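Local coordinates for protein pseudoalteromonas arctica PAMC 21717 (Pseudoalteromonas arctica, PDB 5YL7) that hydrolyses peptide bonds as a cold-active, calcium-binding serine protease of the subtilase family, with three disulfide bridges, at residues A[168-173]-A[196-201]; A[232-237]-A[278-283]. One frame throughout, in Å; residues are numbered along the deposited sequence.

Contact 1 (A[168-173]-A[196-201]); sequences INMSLG and VVIAAG
Ile-168 stands alongside Val-196, both side chains pointing the same way, with CG2 of the isoleucine 4.2 Å from CG1 of the valine. On the same face Met-170 runs beside Ile-198 and slants across Val-196. Its chain leaves the backbone extended and then bends at the sulfur (chi3 -86°), turning the methyl between Val-196 and Ile-198; the angle at SD is strained, so the 3.9 Å from CE to Val-196 CG1 is only approximate. Beneath this apolar layer the strands 168-170 and 196-199 pair in parallel: Val-197 N donates to Ile-168 O (2.8 Å), Met-170 N to Val-197 O, and Ala-199 N to Met-170 O. The last donor sits 29° off the carbonyl plane, where the first strand ends and Ser-171 is the centre of an inverse gamma turn. Beyond it a water donates to both Leu-172 O and Ala-199 O, joining the diverging chains. These are central strands of the parallel subtilase sheet, flanked by strands 36-41 and 219-224; helix 140-150 covers the Ile-168 and Met-170 face, while helices 100-109 and 280-297 pack against Asn-169 and Ser-171 on the other.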
ATOM      1  N   ILE A 168       6.303  -5.080   3.511  1.00  4.37           N
ATOM      2  CA  ILE A 168       5.732  -3.846   4.110  1.00  4.71           C
ATOM      3  C   ILE A 168       5.268  -3.000   2.975  1.00  4.92           C
ATOM      4  O   ILE A 168       5.998  -2.763   1.983  1.00  5.78           O
ATOM      5  CB  ILE A 168       6.765  -3.125   4.946  1.00  4.98           C
ATOM      6  CG1 ILE A 168       6.929  -3.849   6.326  1.00  5.71           C
ATOM      7  CG2 ILE A 168       6.481  -1.675   5.134  1.00  5.58           C
ATOM      8  CD1 ILE A 168       8.173  -3.441   7.051  1.00  6.80           C
ATOM      9  N   ASN A 169       4.071  -2.442   3.112  1.00  4.41           N
ATOM     10  CA  ASN A 169       3.549  -1.360   2.245  1.00  4.61           C
ATOM     11  C   ASN A 169       3.456  -0.076   3.002  1.00  4.48           C
ATOM     12  O   ASN A 169       2.821  -0.013   4.069  1.00  5.42           O
ATOM     13  CB  ASN A 169       2.167  -1.765   1.677  1.00  4.81           C
ATOM     14  CG  ASN A 169       1.675  -0.776   0.672  1.00  4.91           C
ATOM     15  OD1 ASN A 169       1.953  -0.900  -0.520  1.00  6.33           O
ATOM     16  ND2 ASN A 169       0.981   0.303   1.148  1.00  5.67           N
ATOM     17  N   MET A 170       4.070   0.981   2.486  1.00  4.75           N
ATOM     18  CA  MET A 170       3.963   2.340   3.040  1.00  5.18           C
ATOM     19  C   MET A 170       3.460   3.233   1.960  1.00  4.78           C
ATOM     20  O   MET A 170       4.179   3.858   1.135  1.00  5.87           O
ATOM     21  CB  MET A 170       5.310   2.912   3.549  1.00  6.59           C
ATOM     22  CG  MET A 170       5.656   2.241   4.903  1.00  8.20           C
ATOM     23  SD  MET A 170       7.024   3.122   5.758  1.00 12.95           S
ATOM     24  CE  MET A 170       7.811   2.232   4.923  1.00  4.41           C
ATOM     25  N   SER A 171       2.147   3.496   1.999  1.00  5.13           N
ATOM     26  CA  SER A 171       1.433   4.445   1.103  1.00  5.78           C
ATOM     27  C   SER A 171       1.370   5.764   1.821  1.00  6.73           C
ATOM     28  O   SER A 171       0.283   6.234   2.238  1.00  9.36           O
ATOM     29  CB  SER A 171       0.071   3.888   0.800  1.00  5.32           C
ATOM     30  OG  SER A 171       0.144   2.838  -0.122  1.00  5.31           O
ATOM     31  N   LEU A 172       2.496   6.384   2.077  1.00  6.41           N
ATOM     32  CA  LEU A 172       2.636   7.588   2.924  1.00  7.14           C
ATOM     33  C   LEU A 172       3.904   8.282   2.615  1.00  8.52           C
ATOM     34  O   LEU A 172       4.816   7.683   1.975  1.00  8.81           O
ATOM     35  CB  LEU A 172       2.504   7.190   4.425  1.00  8.71           C
ATOM     36  CG  LEU A 172       3.608   6.247   4.944  1.00  9.10           C
ATOM     37  CD1 LEU A 172       4.948   6.968   5.242  1.00 11.78           C
ATOM     38  CD2 LEU A 172       3.223   5.513   6.214  1.00 11.08           C
ATOM     39  N   GLY A 173       4.006   9.521   2.989  1.00  7.81           N
ATOM     40  CA  GLY A 173       5.286  10.220   2.856  1.00 10.22           C
ATOM     41  C   GLY A 173       5.186  11.691   3.080  1.00 10.41           C
ATOM     42  O   GLY A 173       4.152  12.225   3.506  1.00 12.28           O
ATOM     43  N   VAL A 196      10.382  -3.824   1.354  1.00  4.53           N
ATOM     44  CA  VAL A 196       9.702  -2.573   1.716  1.00  4.21           C
ATOM     45  C   VAL A 196       9.252  -1.865   0.443  1.00  4.45           C
ATOM     46  O   VAL A 196      10.130  -1.485  -0.341  1.00  5.39           O
ATOM     47  CB  VAL A 196      10.610  -1.700   2.578  1.00  5.29           C
ATOM     48  CG1 VAL A 196       9.848  -0.451   2.993  1.00  6.35           C
ATOM     49  CG2 VAL A 196      11.036  -2.439   3.832  1.00  6.01           C
ATOM     50  N   VAL A 197       7.954  -1.683   0.273  1.00  4.34           N
ATOM     51  CA  VAL A 197       7.368  -1.063  -0.905  1.00  4.59           C
ATOM     52  C   VAL A 197       6.741   0.230  -0.514  1.00  4.76           C
ATOM     53  O   VAL A 197       5.963   0.276   0.434  1.00  5.14           O
ATOM     54  CB  VAL A 197       6.312  -2.054  -1.504  1.00  5.11           C
ATOM     55  CG1 VAL A 197       5.682  -1.424  -2.764  1.00  5.87           C
ATOM     56  CG2 VAL A 197       6.964  -3.386  -1.877  1.00  5.16           C
ATOM     57  N   ILE A 198       7.048   1.312  -1.283  1.00  4.82           N
ATOM     58  CA  ILE A 198       6.716   2.667  -0.881  1.00  4.74           C
ATOM     59  C   ILE A 198       6.153   3.452  -2.048  1.00  4.76           C
ATOM     60  O   ILE A 198       6.581   3.325  -3.206  1.00  5.59           O
ATOM     61  CB  ILE A 198       7.951   3.402  -0.319  1.00  5.53           C
ATOM     62  CG1 ILE A 198       8.541   2.559   0.831  1.00  6.38           C
ATOM     63  CG2 ILE A 198       7.557   4.803   0.144  1.00  6.17           C
ATOM     64  CD1 ILE A 198       9.760   3.142   1.510  1.00  8.49           C
ATOM     65  N   ALA A 199       5.108   4.242  -1.745  1.00  3.87           N
ATOM     66  CA  ALA A 199       4.576   5.235  -2.685  1.00  4.28           C
ATOM     67  C   ALA A 199       5.518   6.381  -2.888  1.00  5.13           C
ATOM     68  O   ALA A 199       5.966   7.023  -1.937  1.00  6.40           O
ATOM     69  CB  ALA A 199       3.281   5.751  -2.200  1.00  4.63           C
ATOM     70  N   ALA A 200       5.767   6.758  -4.162  1.00  4.82           N
ATOM     71  CA  ALA A 200       6.790   7.849  -4.437  1.00  5.48           C
ATOM     72  C   ALA A 200       6.278   9.168  -4.157  1.00  5.48           C
ATOM     73  O   ALA A 200       7.143  10.148  -4.092  1.00  6.87           O
ATOM     74  CB  ALA A 200       7.221   7.764  -5.864  1.00  5.99           C
ATOM     75  N   GLY A 201       4.999   9.425  -3.978  1.00  5.14           N
ATOM     76  CA  GLY A 201       4.418  10.742  -3.711  1.00  5.48           C
ATOM     77  C   GLY A 201       3.744  11.379  -4.918  1.00  5.33           C
ATOM     78  O   GLY A 201       3.909  10.967  -6.041  1.00  5.70           O
TER
HETATM   79  O   HOH W   1       7.153   8.257   0.245  1.00 23.26           O

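Contact 2 (A[232-237]-A[278-283]); sequences YYSNYG and QGTSMA
Tyr-233 lies against the backbone of Gly-279 and Thr-280, at the start of the helix that in subtilases carries the nucleophilic serine; Ser-281, in its first turn, probably fills that role in a Ser-His-Asp triad. The CG of Tyr-233 sits between the backbone N and the carbonyl carbon (chi1 56°), which swings the ring toward the glycine, CE1 and CZ each 3.5 Å from Gly-279 CA. Gly-279 is the N-cap residue, and its O accepts from both Met-282 N and Ala-283 N. The Tyr-233 hydroxyl is held by Gly-247 O and Ser-223 OG. Gln-278 reaches out extended beyond CG and sets its amide against two tyrosines. Its NE2 donates to Tyr-232 OH at 3.0 Å, with the hydroxyl lying in the amide plane, while OE1 approaches Tyr-233 CE2 to 3.4 Å. The amide is turned 62° from the Tyr-232 ring and 67° from that of Tyr-233. Gln-249 completes the grip, its N bonded to Gln-278 OE1 and its O to Tyr-232 OH. Tyr-233 also presents an edge to the Tyr-232 face, its CD2 3.9 Å above the centre of that ring. With an alanine at Tyr-233, the space beside Gly-279 is likely to be left unfilled, and Gly-247 O and Ser-223 OG to lose the hydroxyl they share. Farther along, Ser-234 OG meets Thr-280 CG2 at 3.6 Å and donates in the carbonyl plane to a lone pair of Asn-235 O, 2.9 Å away.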
ATOM      1  N   TYR A 232      -0.961  12.179 -13.683  1.00  7.10           N
ATOM      2  CA  TYR A 232      -0.520  13.578 -13.700  1.00  6.45           C
ATOM      3  C   TYR A 232       0.165  14.005 -12.444  1.00  6.69           C
ATOM      4  O   TYR A 232       1.064  14.886 -12.490  1.00  8.01           O
ATOM      5  CB  TYR A 232      -1.706  14.504 -13.993  1.00  6.68           C
ATOM      6  CG  TYR A 232      -2.866  14.403 -13.047  1.00  6.45           C
ATOM      7  CD1 TYR A 232      -2.955  15.159 -11.899  1.00  7.32           C
ATOM      8  CD2 TYR A 232      -3.944  13.516 -13.293  1.00  7.31           C
ATOM      9  CE1 TYR A 232      -4.038  15.107 -11.066  1.00  7.22           C
ATOM     10  CE2 TYR A 232      -5.026  13.450 -12.506  1.00  6.85           C
ATOM     11  CZ  TYR A 232      -5.103  14.237 -11.376  1.00  7.53           C
ATOM     12  OH  TYR A 232      -6.215  14.248 -10.514  1.00  9.98           O
ATOM     13  N   TYR A 233      -0.196  13.507 -11.278  1.00  5.71           N
ATOM     14  CA  TYR A 233       0.344  13.910 -10.001  1.00  6.26           C
ATOM     15  C   TYR A 233       1.624  13.123  -9.618  1.00  5.69           C
ATOM     16  O   TYR A 233       2.204  13.479  -8.599  1.00  6.56           O
ATOM     17  CB  TYR A 233      -0.714  13.707  -8.891  1.00  6.44           C
ATOM     18  CG  TYR A 233      -1.213  12.278  -8.858  1.00  5.88           C
ATOM     19  CD1 TYR A 233      -0.425  11.264  -8.335  1.00  5.93           C
ATOM     20  CD2 TYR A 233      -2.418  11.876  -9.449  1.00  5.81           C
ATOM     21  CE1 TYR A 233      -0.806   9.937  -8.426  1.00  4.97           C
ATOM     22  CE2 TYR A 233      -2.800  10.587  -9.529  1.00  5.49           C
ATOM     23  CZ  TYR A 233      -1.988   9.589  -9.085  1.00  5.08           C
ATOM     24  OH  TYR A 233      -2.326   8.252  -9.157  1.00  5.06           O
ATOM     25  N   SER A 234       1.945  12.058 -10.335  1.00  5.51           N
ATOM     26  CA  SER A 234       2.970  11.177  -9.769  1.00  5.95           C
ATOM     27  C   SER A 234       4.314  11.836  -9.766  1.00  5.32           C
ATOM     28  O   SER A 234       4.773  12.421 -10.755  1.00  6.13           O
ATOM     29  CB  SER A 234       3.045   9.970 -10.649  1.00  5.60           C
ATOM     30  OG  SER A 234       3.957   8.994 -10.007  1.00  5.84           O
ATOM     31  N   ASN A 235       5.047  11.665  -8.680  1.00  5.28           N
ATOM     32  CA  ASN A 235       6.479  11.942  -8.685  1.00  5.49           C
ATOM     33  C   ASN A 235       7.191  11.011  -9.609  1.00  6.12           C
ATOM     34  O   ASN A 235       6.666   9.945 -10.016  1.00  6.76           O
ATOM     35  CB  ASN A 235       7.026  11.918  -7.271  1.00  6.34           C
ATOM     36  CG  ASN A 235       6.567  13.041  -6.393  1.00  7.21           C
ATOM     37  OD1 ASN A 235       6.082  14.076  -6.862  1.00  7.94           O
ATOM     38  ND2 ASN A 235       6.688  12.863  -5.072  1.00  6.43           N
ATOM     39  N   TYR A 236       8.410  11.380  -9.940  1.00  6.06           N
ATOM     40  CA  TYR A 236       9.186  10.682 -10.964  1.00  6.14           C
ATOM     41  C   TYR A 236      10.679  11.004 -10.753  1.00  5.94           C
ATOM     42  O   TYR A 236      10.933  12.010 -10.096  1.00  8.02           O
ATOM     43  CB  TYR A 236       8.739  11.098 -12.405  1.00  7.83           C
ATOM     44  CG  TYR A 236       8.851  12.545 -12.645  1.00 10.74           C
ATOM     45  CD1 TYR A 236      10.112  13.201 -12.841  1.00 15.74           C
ATOM     46  CD2 TYR A 236       7.756  13.394 -12.399  1.00  9.33           C
ATOM     47  CE1 TYR A 236      10.243  14.616 -12.888  1.00 19.07           C
ATOM     48  CE2 TYR A 236       7.835  14.773 -12.532  1.00 13.50           C
ATOM     49  CZ  TYR A 236       9.069  15.370 -12.682  1.00 17.75           C
ATOM     50  OH  TYR A 236       9.097  16.785 -12.697  1.00 22.74           O
ATOM     51  N   GLY A 237      11.553  10.193 -11.238  1.00  6.32           N
ATOM     52  CA  GLY A 237      13.011  10.434 -11.050  1.00  6.81           C
ATOM     53  C   GLY A 237      13.771   9.177 -11.020  1.00  7.31           C
ATOM     54  O   GLY A 237      13.212   8.053 -11.170  1.00  7.13           O
ATOM     55  N   GLN A 278      -7.249   7.698  -5.840  1.00  6.32           N
ATOM     56  CA  GLN A 278      -6.040   7.815  -6.679  1.00  6.44           C
ATOM     57  C   GLN A 278      -4.820   8.205  -5.873  1.00  5.21           C
ATOM     58  O   GLN A 278      -4.939   8.852  -4.851  1.00  6.46           O
ATOM     59  CB  GLN A 278      -6.192   8.819  -7.801  1.00  6.44           C
ATOM     60  CG  GLN A 278      -6.334  10.241  -7.388  1.00  7.47           C
ATOM     61  CD  GLN A 278      -6.293  11.264  -8.503  1.00  7.80           C
ATOM     62  OE1 GLN A 278      -6.165  10.937  -9.654  1.00  7.46           O
ATOM     63  NE2 GLN A 278      -6.347  12.506  -8.125  1.00 10.69           N
ATOM     64  N   GLY A 279      -3.653   7.810  -6.424  1.00  4.78           N
ATOM     65  CA  GLY A 279      -2.389   8.258  -5.848  1.00  5.06           C
ATOM     66  C   GLY A 279      -1.378   7.238  -6.053  1.00  5.07           C
ATOM     67  O   GLY A 279      -1.578   6.052  -6.351  1.00  5.63           O
ATOM     68  N   THR A 280      -0.105   7.648  -5.800  1.00  5.61           N
ATOM     69  CA  THR A 280       0.977   6.665  -5.610  1.00  4.67           C
ATOM     70  C   THR A 280       0.627   5.744  -4.418  1.00  4.91           C
ATOM     71  O   THR A 280       1.096   4.586  -4.444  1.00  4.97           O
ATOM     72  CB  THR A 280       2.354   7.268  -5.488  1.00  4.82           C
ATOM     73  OG1 THR A 280       2.391   8.142  -4.392  1.00  5.14           O
ATOM     74  CG2 THR A 280       2.810   7.923  -6.762  1.00  5.39           C
ATOM     75  N   SER A 281      -0.231   6.159  -3.523  1.00  5.11           N
ATOM     76  CA  SER A 281      -0.697   5.315  -2.436  1.00  5.35           C
ATOM     77  C   SER A 281      -1.500   4.101  -2.919  1.00  4.76           C
ATOM     78  O   SER A 281      -1.596   3.154  -2.190  1.00  5.18           O
ATOM     79  CB  SER A 281      -1.681   6.085  -1.558  1.00  8.77           C
ATOM     80  OG  SER A 281      -1.054   6.951  -0.644  1.00 12.84           O
ATOM     81  N   MET A 282      -2.121   4.210  -4.096  1.00  4.53           N
ATOM     82  CA  MET A 282      -2.914   3.152  -4.701  1.00  4.60           C
ATOM     83  C   MET A 282      -2.044   2.292  -5.563  1.00  4.42           C
ATOM     84  O   MET A 282      -2.294   1.088  -5.719  1.00  4.90           O
ATOM     85  CB  MET A 282      -4.083   3.704  -5.495  1.00  5.54           C
ATOM     86  CG  MET A 282      -5.340   4.175  -4.714  1.00  6.06           C
ATOM     87  SD  MET A 282      -5.094   5.574  -3.612  1.00  7.11           S
ATOM     88  CE  MET A 282      -5.026   4.732  -2.041  1.00  6.70           C
ATOM     89  N   ALA A 283      -0.987   2.870  -6.144  1.00  4.26           N
ATOM     90  CA  ALA A 283      -0.022   2.090  -6.948  1.00  4.30           C
ATOM     91  C   ALA A 283       0.812   1.170  -6.077  1.00  4.07           C
ATOM     92  O   ALA A 283       1.021  -0.012  -6.398  1.00  4.72           O
ATOM     93  CB  ALA A 283       0.855   3.085  -7.720  1.00  4.51           C
TER

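How the contacts relate
Both contacts are largely buried, but the centre of contact 1, in the central sheet, lies about 6 Å from the centre of the chain and that of contact 2 about 12 Å, where Tyr-232 is exposed. Contact 1 joins two strands through a regular backbone ladder under aliphatic side chains; contact 2 sets a loop on a helix start through aromatic rings, an amide and hydroxyls. Helix 280-297, whose start forms contact 2, also packs on Asn-169, Ser-171 and Ala-199 of contact 1. The two meet directly: Ser-171 OG hydrogen-bonds to Ser-281 O, and Asn-235 ND2 to Ala-200 O. The sheet's strand ends thus border the probable catalytic serine.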